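HTH-type transcriptional repressor NemR (Escherichia coli, PDB 4YZE) represses transcription of the nemRA-gloA operon by binding DNA at the NemR box, and responds to electrophiles and reactive chlorine species. Local coordinates at residues A[180-183]-A[184-188]. The protein carries 5 engineered substitutions. Numbering follows the deposited sequence.
Sequences RSFE and PLENA
F182 and E186 meet one helical turn apart at the start of helix 183-195, a worked example of how a chain leaves one helix and enters the next in the C-terminal domain of a TetR-family repressor. The carboxylate of E186 comes to the edge of the F182 ring, its CD in the ring plane and OE2 3.2 Å from CE1, with the two planes 79° apart. F182 CG sits between its backbone N and carbonyl carbon (chi1 45°), which swings the ring over to that side chain. F182 is also the N-cap residue, and its O accepts a nearly straight bond from E186 N at 2.9 Å. E183 O receives N187 N at 2.8 Å, the donor tilted 21° from the carbonyl plane. The E183 side chain, bent at chi2, runs alongside N187, carrying OE2 to 3.5 Å from N187 CB. Shortening E183 to an alanine would remove the carboxylate and is likely to leave N187 CB without the neighbour that lies along it. Farther out, L185 packs on A172 and L96, tying the turn to helices 158-179 and 84-97, while N187 ND2 bonds to Q160 O of the second subunit. Upstream, R180, with positive phi, is the C-prime residue of the Schellman motif that ends helix 158-179, and its NH2 makes a salt bridge with E122 OE2 of the second subunit. Between the helices S181 forms an ST turn, its OG accepting E183 N at 3.1 Å.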
loop_
_atom_site.group_PDB
_atom_site.type_symbol
_atom_site.label_atom_id
_atom_site.label_comp_id
_atom_site.label_asym_id
_atom_site.label_seq_id
_atom_site.Cartn_x
_atom_site.Cartn_y
_atom_site.Cartn_z
ATOM N N ARG A 180 5.466 10.256 6.497
ATOM C CA ARG A 180 5.031 10.912 7.743
ATOM C C ARG A 180 4.285 12.224 7.472
ATOM O O ARG A 180 4.530 13.244 8.109
ATOM C CB ARG A 180 6.218 11.184 8.672
ATOM C CG ARG A 180 7.138 9.965 8.910
ATOM C CD ARG A 180 7.808 10.125 10.269
ATOM N NE ARG A 180 9.188 9.663 10.300
ATOM C CZ ARG A 180 10.235 10.417 9.975
ATOM N NH1 ARG A 180 10.059 11.667 9.575
ATOM N NH2 ARG A 180 11.457 9.920 10.039
ATOM N N SER A 181 3.377 12.207 6.514
ATOM C CA SER A 181 2.565 13.392 6.258
ATOM C C SER A 181 1.179 12.838 6.095
ATOM O O SER A 181 1.018 11.715 5.572
ATOM C CB SER A 181 3.015 14.089 4.969
ATOM O OG SER A 181 2.126 15.136 4.594
ATOM N N PHE A 182 0.167 13.576 6.540
ATOM C CA PHE A 182 -1.198 13.139 6.244
ATOM C C PHE A 182 -1.712 13.749 4.932
ATOM O O PHE A 182 -2.872 13.561 4.549
ATOM C CB PHE A 182 -2.149 13.380 7.424
ATOM C CG PHE A 182 -1.998 14.726 8.047
ATOM C CD1 PHE A 182 -2.581 15.841 7.460
ATOM C CD2 PHE A 182 -1.271 14.886 9.223
ATOM C CE1 PHE A 182 -2.433 17.104 8.032
ATOM C CE2 PHE A 182 -1.119 16.144 9.803
ATOM C CZ PHE A 182 -1.701 17.254 9.204
ATOM N N GLU A 183 -0.827 14.444 4.219
ATOM C CA GLU A 183 -1.195 15.006 2.910
ATOM C C GLU A 183 -1.774 13.962 1.931
ATOM O O GLU A 183 -2.757 14.239 1.265
ATOM C CB GLU A 183 -0.025 15.787 2.293
ATOM C CG GLU A 183 -0.401 16.678 1.117
ATOM C CD GLU A 183 -0.553 15.897 -0.183
ATOM O OE1 GLU A 183 0.088 14.821 -0.305
ATOM O OE2 GLU A 183 -1.310 16.361 -1.076
ATOM N N PRO A 184 -1.183 12.757 1.855
ATOM C CA PRO A 184 -1.799 11.780 0.952
ATOM C C PRO A 184 -3.231 11.434 1.340
ATOM O O PRO A 184 -4.051 11.186 0.441
ATOM C CB PRO A 184 -0.905 10.537 1.131
ATOM C CG PRO A 184 0.474 11.097 1.509
ATOM C CD PRO A 184 0.145 12.311 2.357
ATOM N N LEU A 185 -3.532 11.403 2.639
ATOM C CA LEU A 185 -4.905 11.116 3.097
ATOM C C LEU A 185 -5.846 12.302 2.798
ATOM O O LEU A 185 -6.947 12.092 2.308
ATOM C CB LEU A 185 -4.942 10.735 4.587
ATOM C CG LEU A 185 -4.047 9.519 4.908
ATOM C CD1 LEU A 185 -3.790 9.315 6.423
ATOM C CD2 LEU A 185 -4.660 8.276 4.309
ATOM N N GLU A 186 -5.411 13.536 3.082
ATOM C CA GLU A 186 -6.256 14.705 2.808
ATOM C C GLU A 186 -6.449 14.769 1.312
ATOM O O GLU A 186 -7.525 15.085 0.834
ATOM C CB GLU A 186 -5.647 16.028 3.318
ATOM C CG GLU A 186 -5.407 16.061 4.814
ATOM C CD GLU A 186 -4.649 17.315 5.280
ATOM O OE1 GLU A 186 -3.709 17.762 4.581
ATOM O OE2 GLU A 186 -5.001 17.850 6.356
ATOM N N ASN A 187 -5.412 14.441 0.557
ATOM C CA ASN A 187 -5.553 14.541 -0.882
ATOM C C ASN A 187 -6.510 13.470 -1.402
ATOM O O ASN A 187 -7.302 13.738 -2.309
ATOM C CB ASN A 187 -4.199 14.476 -1.593
ATOM C CG ASN A 187 -4.336 14.656 -3.094
ATOM O OD1 ASN A 187 -4.855 15.670 -3.563
ATOM N ND2 ASN A 187 -3.884 13.671 -3.848
ATOM N N ALA A 188 -6.463 12.272 -0.815
ATOM C CA ALA A 188 -7.407 11.223 -1.204
ATOM C C ALA A 188 -8.846 11.639 -0.897
ATOM O O ALA A 188 -9.727 11.448 -1.726
ATOM C CB ALA A 188 -7.076 9.866 -0.549
#